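Local coordinates for flagellar biosynthesis protein FlhA (Bacillus subtilis, PDB 3MIX) that takes part in flagellar type III protein export, where it provides an adaptor for delivery of late building blocks, probably through this cytosolic domain, at residues D47-E52 and P89-R94; Y55-L60 and Q100-R105; L106-N111 and E180-H185. All coordinates share one frame; numbering follows the deposited sequence.

Interaction 1: D47-E52 and P89-R94; sequences DPIEFE and PVVRIR
The carbonyl oxygen of Arg92 is gripped twice by the neighbouring strand: Phe51 N donates a nearly straight hydrogen bond to Arg92 O at 2.8 Å (171° at the hydrogen), and Glu50 CA adds a CH...O contact to the same oxygen at 3.4 Å. Strands 49-53 and 92-95 run parallel, adjacent in a four-stranded mixed sheet, and the helical connection between them makes this a beta-alpha-beta crossover. Arg92 N to Ile49 O and Arg94 N to Phe51 O continue the parallel pattern. Where the chains splay apart, water 1 accepts from Ile49 N and donates to Val90 O, 2.6 Å away.

Side chains sort by face. Ile93 packs on helix 69-84, and Phe51 on that helix and on helix 170-189, while Ile49 CG2 meets Val91 CG1 at 3.9 Å; beta-branched residues suit such extended backbone. The face of Glu50, Arg92, Glu52 and Arg94 is charged. Arg92, bent at chi2 and chi3, brings NH2 within 3.3 Å of Asp47 OD1 in a salt bridge, with Asp47 OD2 over one guanidinium face; Glu50 OE1, hydrogen-bonded to His45, adds only a long ion pair at Arg92 NE.

Glu52 lies alongside Arg94, carboxylate and guanidinium planes almost perpendicular (83°). Arg94 NH2 meets Glu52 OE2 from above the carboxylate plane at 2.9 Å, a salt bridge with a bent hydrogen bond (138°), and Glu52 OE1 is hydrogen-bonded to Asn96 ND2. Shortening this residue to an alanine would probably leave the Arg94 guanidinium without this partner and Asn96 without its acceptor. Glu52 CA makes a CH...O contact to Arg94 O at 3.2 Å.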
loop_
_atom_site.group_PDB
_atom_site.type_symbol
_atom_site.label_atom_id
_atom_site.label_comp_id
_atom_site.label_asym_id
_atom_site.label_seq_id
_atom_site.Cartn_x
_atom_site.Cartn_y
_atom_site.Cartn_z
ATOM N N ASP A 47 3.548 -14.705 -11.320
ATOM C CA ASP A 47 4.360 -14.493 -10.131
ATOM C C ASP A 47 4.004 -13.174 -9.431
ATOM O O ASP A 47 3.836 -12.152 -10.075
ATOM C CB ASP A 47 5.847 -14.511 -10.475
ATOM C CG ASP A 47 6.257 -15.748 -11.235
ATOM O OD1 ASP A 47 6.029 -15.801 -12.460
ATOM O OD2 ASP A 47 6.829 -16.665 -10.619
ATOM N N PRO A 48 3.901 -13.197 -8.103
ATOM C CA PRO A 48 3.531 -11.957 -7.409
ATOM C C PRO A 48 4.510 -10.807 -7.625
ATOM O O PRO A 48 4.065 -9.663 -7.752
ATOM C CB PRO A 48 3.472 -12.350 -5.920
ATOM C CG PRO A 48 3.868 -13.746 -5.815
ATOM C CD PRO A 48 4.246 -14.298 -7.184
ATOM N N ILE A 49 5.817 -11.096 -7.687
ATOM C CA ILE A 49 6.827 -10.057 -7.849
ATOM C C ILE A 49 7.937 -10.521 -8.771
ATOM O O ILE A 49 8.556 -11.561 -8.532
ATOM C CB ILE A 49 7.523 -9.639 -6.500
ATOM C CG1 ILE A 49 6.519 -9.366 -5.367
ATOM C CG2 ILE A 49 8.465 -8.428 -6.735
ATOM C CD1 ILE A 49 7.199 -8.971 -4.013
ATOM N N GLU A 50 8.194 -9.738 -9.815
ATOM C CA GLU A 50 9.215 -10.074 -10.769
ATOM C C GLU A 50 10.146 -8.897 -10.936
ATOM O O GLU A 50 9.698 -7.772 -11.177
ATOM C CB GLU A 50 8.611 -10.387 -12.154
ATOM C CG GLU A 50 7.604 -11.498 -12.190
ATOM C CD GLU A 50 6.927 -11.576 -13.554
ATOM O OE1 GLU A 50 7.565 -12.092 -14.484
ATOM O OE2 GLU A 50 5.771 -11.106 -13.696
ATOM N N PHE A 51 11.439 -9.176 -10.845
ATOM C CA PHE A 51 12.471 -8.207 -11.127
ATOM C C PHE A 51 13.251 -8.702 -12.339
ATOM O O PHE A 51 13.852 -9.782 -12.307
ATOM C CB PHE A 51 13.393 -8.037 -9.919
ATOM C CG PHE A 51 14.486 -7.030 -10.124
ATOM C CD1 PHE A 51 14.251 -5.673 -9.921
ATOM C CD2 PHE A 51 15.750 -7.433 -10.514
ATOM C CE1 PHE A 51 15.252 -4.743 -10.108
ATOM C CE2 PHE A 51 16.765 -6.495 -10.707
ATOM C CZ PHE A 51 16.515 -5.159 -10.501
ATOM N N GLU A 52 13.200 -7.897 -13.401
ATOM C CA GLU A 52 13.801 -8.188 -14.683
ATOM C C GLU A 52 14.868 -7.168 -15.037
ATOM O O GLU A 52 14.697 -5.967 -14.809
ATOM C CB GLU A 52 12.732 -8.175 -15.769
ATOM C CG GLU A 52 11.689 -9.266 -15.606
ATOM C CD GLU A 52 10.715 -9.329 -16.770
ATOM O OE1 GLU A 52 10.848 -8.531 -17.728
ATOM O OE2 GLU A 52 9.796 -10.183 -16.720
ATOM N N PRO A 89 6.331 -12.127 -0.653
ATOM C CA PRO A 89 6.669 -13.444 -1.180
ATOM C C PRO A 89 8.013 -13.413 -1.906
ATOM O O PRO A 89 8.655 -12.356 -2.054
ATOM C CB PRO A 89 5.524 -13.737 -2.161
ATOM C CG PRO A 89 5.097 -12.315 -2.648
ATOM C CD PRO A 89 5.266 -11.443 -1.422
ATOM N N VAL A 90 8.436 -14.606 -2.302
ATOM C CA VAL A 90 9.586 -14.846 -3.146
ATOM C C VAL A 90 9.576 -13.888 -4.341
ATOM O O VAL A 90 8.541 -13.726 -5.004
ATOM C CB VAL A 90 9.545 -16.330 -3.614
ATOM C CG1 VAL A 90 10.571 -16.633 -4.712
ATOM C CG2 VAL A 90 9.811 -17.220 -2.439
ATOM N N VAL A 91 10.726 -13.262 -4.609
ATOM C CA VAL A 91 10.886 -12.443 -5.812
ATOM C C VAL A 91 11.467 -13.269 -6.954
ATOM O O VAL A 91 12.451 -13.992 -6.781
ATOM C CB VAL A 91 11.743 -11.165 -5.599
ATOM C CG1 VAL A 91 11.800 -10.383 -6.895
ATOM C CG2 VAL A 91 11.133 -10.279 -4.478
ATOM N N ARG A 92 10.833 -13.174 -8.111
ATOM C CA ARG A 92 11.317 -13.877 -9.275
ATOM C C ARG A 92 12.331 -12.980 -9.991
ATOM O O ARG A 92 12.059 -11.819 -10.298
ATOM C CB ARG A 92 10.147 -14.251 -10.184
ATOM C CG ARG A 92 10.362 -15.520 -10.966
ATOM C CD ARG A 92 10.705 -15.244 -12.414
ATOM N NE ARG A 92 9.528 -15.296 -13.276
ATOM C CZ ARG A 92 9.307 -16.226 -14.208
ATOM N NH1 ARG A 92 10.190 -17.199 -14.412
ATOM N NH2 ARG A 92 8.194 -16.187 -14.935
ATOM N N ILE A 93 13.508 -13.530 -10.239
ATOM C CA ILE A 93 14.599 -12.770 -10.840
ATOM C C ILE A 93 15.009 -13.342 -12.223
ATOM O O ILE A 93 15.474 -14.476 -12.315
ATOM C CB ILE A 93 15.756 -12.670 -9.813
ATOM C CG1 ILE A 93 15.290 -11.809 -8.615
ATOM C CG2 ILE A 93 17.057 -12.155 -10.446
ATOM C CD1 ILE A 93 16.050 -12.063 -7.335
ATOM N N ARG A 94 14.811 -12.550 -13.281
ATOM C CA ARG A 94 15.091 -12.960 -14.674
ATOM C C ARG A 94 15.914 -11.933 -15.436
ATOM O O ARG A 94 15.551 -10.754 -15.482
ATOM C CB ARG A 94 13.799 -13.083 -15.485
ATOM C CG ARG A 94 12.928 -14.270 -15.220
ATOM C CD ARG A 94 12.152 -14.677 -16.488
ATOM N NE ARG A 94 11.275 -13.619 -17.007
ATOM C CZ ARG A 94 11.243 -13.207 -18.277
ATOM N NH1 ARG A 94 12.039 -13.760 -19.196
ATOM N NH2 ARG A 94 10.403 -12.240 -18.632
HETATM O O HOH W 1 7.389 -13.635 -7.359
#

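Interaction 2: Y55-L60 and Q100-R105; sequences YGLIPL and QPNEYR
Pro101 O is the one backbone acceptor that ties the two segments together, and Gly56 N reaches it at 2.9 Å in a hydrogen bond that is weak because the angle at the hydrogen is only 117°. Glycine suits this close approach. A CB at this position would point at the 100-105 segment and fall 2.6 Å from Pro101 O, a clash, and it would also crowd the side-chain oxygen of Asn102.

The aromatic contact sits next to that bond. Tyr55 places its ring alongside Pro101, and Pro101 CB lies over one ring face, 4.2 Å from the centroid and 21° off the normal, a CH-pi contact displaced toward the rim near CZ. A proline suits the spot twice over, since its CH-rich, puckered ring packs well on an aromatic face and its fixed phi fits the first corner of the type I turn from Gln100 to Glu103. That turn, closed by Glu103 N to Gln100 O, leads into strand 103-108, which pairs antiparallel with strand 49-53; the 3-10 turn at Tyr55 and Gly56 follows the latter strand, so the contact lies at one end of the four-stranded sheet.

Van der Waals contact with the strand's start is the work of Leu57, the N-cap residue of helix 58-62. With CG anti to the carbonyl carbon (chi1 -53°), both methyls rest against the Asn102 carbonyl, CD1 3.4 Å from Asn102 O, and CD1 reaches on to an apolar contact with Tyr104 CB at 3.6 Å. CD2 lies 3.8 Å from Asn102 CA. The same CD1 comes to the edge of the Tyr104 ring. Leu118 packs against both Leu57 and Tyr104, and the hydroxyl of Tyr104 is hydrogen-bonded to His177 of helix 170-189.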
loop_
_atom_site.group_PDB
_atom_site.type_symbol
_atom_site.label_atom_id
_atom_site.label_comp_id
_atom_site.label_asym_id
_atom_site.label_seq_id
_atom_site.Cartn_x
_atom_site.Cartn_y
_atom_site.Cartn_z
ATOM N N TYR A 55 21.387 -7.476 -19.654
ATOM C CA TYR A 55 22.589 -8.271 -19.406
ATOM C C TYR A 55 23.669 -7.519 -18.637
ATOM O O TYR A 55 24.476 -8.137 -17.940
ATOM C CB TYR A 55 23.138 -8.881 -20.703
ATOM C CG TYR A 55 23.779 -7.898 -21.672
ATOM C CD1 TYR A 55 25.074 -7.417 -21.456
ATOM C CD2 TYR A 55 23.093 -7.459 -22.808
ATOM C CE1 TYR A 55 25.662 -6.518 -22.336
ATOM C CE2 TYR A 55 23.677 -6.561 -23.700
ATOM C CZ TYR A 55 24.963 -6.093 -23.459
ATOM O OH TYR A 55 25.556 -5.203 -24.340
ATOM N N GLY A 56 23.675 -6.192 -18.755
ATOM C CA GLY A 56 24.590 -5.352 -17.983
ATOM C C GLY A 56 24.402 -5.453 -16.477
ATOM O O GLY A 56 25.321 -5.158 -15.714
ATOM N N LEU A 57 23.214 -5.873 -16.041
ATOM C CA LEU A 57 22.911 -5.936 -14.612
ATOM C C LEU A 57 23.095 -7.338 -14.013
ATOM O O LEU A 57 22.642 -7.611 -12.904
ATOM C CB LEU A 57 21.509 -5.363 -14.325
ATOM C CG LEU A 57 21.205 -3.949 -14.860
ATOM C CD1 LEU A 57 19.912 -3.414 -14.267
ATOM C CD2 LEU A 57 22.345 -2.960 -14.604
ATOM N N ILE A 58 23.775 -8.214 -14.755
ATOM C CA ILE A 58 24.089 -9.571 -14.289
ATOM C C ILE A 58 25.019 -9.605 -13.055
ATOM O O ILE A 58 24.782 -10.405 -12.148
ATOM C CB ILE A 58 24.617 -10.485 -15.444
ATOM C CG1 ILE A 58 23.451 -10.916 -16.340
ATOM C CG2 ILE A 58 25.345 -11.716 -14.897
ATOM C CD1 ILE A 58 23.837 -11.724 -17.569
ATOM N N PRO A 59 26.062 -8.740 -13.006
ATOM C CA PRO A 59 26.950 -8.766 -11.830
ATOM C C PRO A 59 26.243 -8.572 -10.481
ATOM O O PRO A 59 26.569 -9.274 -9.522
ATOM C CB PRO A 59 27.929 -7.614 -12.099
ATOM C CG PRO A 59 27.967 -7.502 -13.572
ATOM C CD PRO A 59 26.555 -7.790 -14.024
ATOM N N LEU A 60 25.288 -7.646 -10.405
ATOM C CA LEU A 60 24.552 -7.458 -9.149
ATOM C C LEU A 60 23.570 -8.586 -8.849
ATOM O O LEU A 60 23.336 -8.902 -7.692
ATOM C CB LEU A 60 23.875 -6.085 -9.043
ATOM C CG LEU A 60 22.566 -5.753 -9.749
ATOM C CD1 LEU A 60 21.643 -5.027 -8.801
ATOM C CD2 LEU A 60 22.861 -4.896 -10.955
ATOM N N GLN A 100 17.401 -2.959 -22.275
ATOM C CA GLN A 100 18.719 -2.390 -22.499
ATOM C C GLN A 100 19.711 -2.963 -21.489
ATOM O O GLN A 100 19.313 -3.341 -20.389
ATOM C CB GLN A 100 18.661 -0.862 -22.391
ATOM C CG GLN A 100 17.946 -0.172 -23.566
ATOM C CD GLN A 100 18.751 -0.186 -24.867
ATOM O OE1 GLN A 100 19.971 -0.012 -24.864
ATOM N NE2 GLN A 100 18.056 -0.382 -25.988
ATOM N N PRO A 101 21.002 -3.048 -21.865
ATOM C CA PRO A 101 22.036 -3.581 -20.979
ATOM C C PRO A 101 21.876 -3.149 -19.520
ATOM O O PRO A 101 21.859 -3.997 -18.629
ATOM C CB PRO A 101 23.338 -3.007 -21.568
ATOM C CG PRO A 101 22.942 -2.276 -22.853
ATOM C CD PRO A 101 21.561 -2.723 -23.191
ATOM N N ASN A 102 21.739 -1.843 -19.297
ATOM C CA ASN A 102 21.676 -1.269 -17.958
ATOM C C ASN A 102 20.262 -1.204 -17.358
ATOM O O ASN A 102 20.081 -0.684 -16.263
ATOM C CB ASN A 102 22.291 0.134 -17.964
ATOM C CG ASN A 102 23.794 0.122 -18.194
ATOM O OD1 ASN A 102 24.523 -0.697 -17.627
ATOM N ND2 ASN A 102 24.266 1.050 -19.012
ATOM N N GLU A 103 19.273 -1.732 -18.067
ATOM C CA GLU A 103 17.874 -1.556 -17.677
ATOM C C GLU A 103 17.364 -2.603 -16.688
ATOM O O GLU A 103 17.623 -3.797 -16.847
ATOM C CB GLU A 103 16.969 -1.556 -18.908
ATOM C CG GLU A 103 15.849 -0.543 -18.831
ATOM C CD GLU A 103 16.276 0.831 -19.337
ATOM O OE1 GLU A 103 17.065 1.513 -18.640
ATOM O OE2 GLU A 103 15.815 1.228 -20.434
ATOM N N TYR A 104 16.636 -2.144 -15.673
ATOM C CA TYR A 104 15.863 -3.050 -14.842
ATOM C C TYR A 104 14.390 -2.684 -14.867
ATOM O O TYR A 104 14.023 -1.541 -15.153
ATOM C CB TYR A 104 16.390 -3.109 -13.403
ATOM C CG TYR A 104 16.167 -1.848 -12.601
ATOM C CD1 TYR A 104 14.952 -1.624 -11.944
ATOM C CD2 TYR A 104 17.172 -0.888 -12.483
ATOM C CE1 TYR A 104 14.741 -0.469 -11.202
ATOM C CE2 TYR A 104 16.974 0.271 -11.743
ATOM C CZ TYR A 104 15.751 0.471 -11.099
ATOM O OH TYR A 104 15.537 1.609 -10.364
ATOM N N ARG A 105 13.565 -3.668 -14.538
ATOM C CA ARG A 105 12.119 -3.537 -14.543
ATOM C C ARG A 105 11.512 -4.319 -13.364
ATOM O O ARG A 105 11.962 -5.421 -13.051
ATOM C CB ARG A 105 11.606 -4.094 -15.860
ATOM C CG ARG A 105 10.221 -3.681 -16.242
ATOM C CD ARG A 105 9.872 -4.304 -17.585
ATOM N NE ARG A 105 8.428 -4.454 -17.755
ATOM C CZ ARG A 105 7.853 -5.398 -18.503
ATOM N NH1 ARG A 105 8.600 -6.304 -19.135
ATOM N NH2 ARG A 105 6.525 -5.449 -18.602
#

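Interaction 3: L106-N111 and E180-H185; sequences LKIKGN and EKIKQH
Ile108 reaches across to Lys181, Ile182 and His185 with its CD1 methyl, where helix 170-189 packs on a face of the mixed sheet. The two short segments run almost parallel, 20° between their directions, and their axes come within 10.1 Å, a spacing bridged from the strand by side chains. CB of Ile108 leaves the strand already pointing at the helix. CG1 stands anti to the carbonyl carbon (chi1 -75°) and the chain stays extended beyond it, which carries CD1 onto the helix backbone. There the methyl lies 3.8 Å from His185 CB and 4.1 Å from Lys181 O, with Ile182 CA and CG1 only slightly farther away. A branched aliphatic residue fits, since it suits strand geometry while its long arm spans the gap.

Just beyond, the type I' turn from Ile108 to Asn111 reverses the chain into strand 111-117 as a tight beta hairpin; both central residues, Lys109 and Gly110, have positive phi, which glycine takes easily. Leu106, two residues back on the same face, touches the aliphatic base of Lys181, whose NZ is hydrogen-bonded to Val113 O, with Leu106 CD2 3.9 Å from Lys181 CB.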
loop_
_atom_site.group_PDB
_atom_site.type_symbol
_atom_site.label_atom_id
_atom_site.label_comp_id
_atom_site.label_asym_id
_atom_site.label_seq_id
_atom_site.Cartn_x
_atom_site.Cartn_y
_atom_site.Cartn_z
ATOM N N LEU A 106 10.512 -3.739 -12.700
ATOM C CA LEU A 106 9.802 -4.413 -11.605
ATOM C C LEU A 106 8.328 -4.602 -11.923
ATOM O O LEU A 106 7.643 -3.665 -12.332
ATOM C CB LEU A 106 9.948 -3.656 -10.277
ATOM C CG LEU A 106 9.392 -4.391 -9.037
ATOM C CD1 LEU A 106 10.323 -5.533 -8.572
ATOM C CD2 LEU A 106 9.134 -3.430 -7.907
ATOM N N LYS A 107 7.849 -5.819 -11.730
ATOM C CA LYS A 107 6.444 -6.133 -11.942
ATOM C C LYS A 107 5.841 -6.647 -10.655
ATOM O O LYS A 107 6.497 -7.349 -9.894
ATOM C CB LYS A 107 6.268 -7.164 -13.061
ATOM C CG LYS A 107 6.982 -6.780 -14.361
ATOM C CD LYS A 107 6.991 -7.907 -15.412
ATOM C CE LYS A 107 5.617 -8.073 -16.079
ATOM N NZ LYS A 107 5.711 -8.628 -17.471
ATOM N N ILE A 108 4.595 -6.272 -10.408
ATOM C CA ILE A 108 3.856 -6.770 -9.264
ATOM C C ILE A 108 2.523 -7.324 -9.736
ATOM O O ILE A 108 1.716 -6.613 -10.321
ATOM C CB ILE A 108 3.690 -5.677 -8.159
ATOM C CG1 ILE A 108 5.030 -5.480 -7.415
ATOM C CG2 ILE A 108 2.540 -6.046 -7.185
ATOM C CD1 ILE A 108 5.074 -4.283 -6.506
ATOM N N LYS A 109 2.313 -8.611 -9.514
ATOM C CA LYS A 109 1.041 -9.240 -9.837
ATOM C C LYS A 109 0.768 -9.096 -11.344
ATOM O O LYS A 109 -0.367 -8.876 -11.765
ATOM C CB LYS A 109 -0.071 -8.596 -8.997
ATOM C CG LYS A 109 -0.907 -9.548 -8.158
ATOM C CD LYS A 109 -0.129 -10.189 -7.008
ATOM C CE LYS A 109 -1.025 -11.208 -6.270
ATOM N NZ LYS A 109 -0.415 -11.807 -5.005
ATOM N N GLY A 110 1.825 -9.197 -12.150
ATOM C CA GLY A 110 1.694 -9.157 -13.607
ATOM C C GLY A 110 1.869 -7.798 -14.253
ATOM O O GLY A 110 2.013 -7.726 -15.453
ATOM N N ASN A 111 1.859 -6.716 -13.474
ATOM C CA ASN A 111 1.964 -5.367 -14.055
ATOM C C ASN A 111 3.294 -4.695 -13.784
ATOM O O ASN A 111 3.807 -4.754 -12.667
ATOM C CB ASN A 111 0.863 -4.446 -13.520
ATOM C CG ASN A 111 -0.513 -5.060 -13.590
ATOM O OD1 ASN A 111 -1.006 -5.392 -14.669
ATOM N ND2 ASN A 111 -1.157 -5.198 -12.430
ATOM N N GLU A 180 10.230 1.155 -2.105
ATOM C CA GLU A 180 9.218 2.187 -2.301
ATOM C C GLU A 180 8.092 1.703 -3.200
ATOM O O GLU A 180 6.939 2.038 -2.972
ATOM C CB GLU A 180 9.827 3.469 -2.877
ATOM C CG GLU A 180 10.798 4.213 -1.939
ATOM C CD GLU A 180 10.214 4.551 -0.564
ATOM O OE1 GLU A 180 9.073 5.061 -0.492
ATOM O OE2 GLU A 180 10.926 4.333 0.453
ATOM N N LYS A 181 8.415 0.925 -4.226
ATOM C CA LYS A 181 7.364 0.425 -5.125
ATOM C C LYS A 181 6.508 -0.632 -4.489
ATOM O O LYS A 181 5.306 -0.653 -4.702
ATOM C CB LYS A 181 7.910 -0.059 -6.470
ATOM C CG LYS A 181 7.503 0.866 -7.610
ATOM C CD LYS A 181 8.221 2.178 -7.571
ATOM C CE LYS A 181 7.265 3.359 -7.787
ATOM N NZ LYS A 181 6.274 3.144 -8.891
ATOM N N ILE A 182 7.124 -1.499 -3.700
ATOM C CA ILE A 182 6.379 -2.499 -2.947
ATOM C C ILE A 182 5.445 -1.824 -1.945
ATOM O O ILE A 182 4.299 -2.266 -1.756
ATOM C CB ILE A 182 7.322 -3.518 -2.282
ATOM C CG1 ILE A 182 7.968 -4.390 -3.372
ATOM C CG2 ILE A 182 6.569 -4.407 -1.325
ATOM C CD1 ILE A 182 9.052 -5.318 -2.863
ATOM N N LYS A 183 5.927 -0.741 -1.334
ATOM C CA LYS A 183 5.125 0.026 -0.377
ATOM C C LYS A 183 3.911 0.636 -1.064
ATOM O O LYS A 183 2.819 0.594 -0.522
ATOM C CB LYS A 183 5.962 1.108 0.314
ATOM C CG LYS A 183 6.813 0.553 1.457
ATOM C CD LYS A 183 7.869 1.538 1.908
ATOM C CE LYS A 183 7.244 2.772 2.519
ATOM N NZ LYS A 183 8.289 3.734 2.987
ATOM N N GLN A 184 4.102 1.144 -2.276
ATOM C CA GLN A 184 3.007 1.749 -3.009
ATOM C C GLN A 184 1.959 0.698 -3.416
ATOM O O GLN A 184 0.793 1.041 -3.637
ATOM C CB GLN A 184 3.544 2.492 -4.240
ATOM C CG GLN A 184 2.479 3.197 -5.105
ATOM C CD GLN A 184 3.037 3.831 -6.386
ATOM O OE1 GLN A 184 2.285 4.126 -7.325
ATOM N NE2 GLN A 184 4.359 4.039 -6.434
ATOM N N HIS A 185 2.386 -0.569 -3.533
ATOM C CA HIS A 185 1.524 -1.633 -4.032
ATOM C C HIS A 185 1.281 -2.751 -3.017
ATOM O O HIS A 185 0.768 -3.804 -3.390
ATOM C CB HIS A 185 2.090 -2.204 -5.351
ATOM C CG HIS A 185 2.102 -1.210 -6.477
ATOM N ND1 HIS A 185 0.989 -0.941 -7.246
ATOM C CD2 HIS A 185 3.081 -0.386 -6.936
ATOM C CE1 HIS A 185 1.281 -0.006 -8.133
ATOM N NE2 HIS A 185 2.544 0.345 -7.968
#

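How the interactions relate
From the N terminus, residues 47-52 enter the sheet first, and interaction 1 closes the loop that brings residues 89-94 back beside them after helices 58-62 and 69-84. Interaction 2 starts inside that loop and ends beyond it, at 100-105, so the two cross; it ties the entry to helix 58-62 to the start of strand 103-108. Interaction 3 opens only afterwards on that same strand and reaches over the hairpin and an unmodelled region to helix 170-189. Strand 103-108 therefore joins all three: it neighbours strand 49-53, with Phe51 packed on Tyr104 and Glu50 O probably hydrogen-bonded to Lys107 N, and carries interactions 2 and 3 on successive portions.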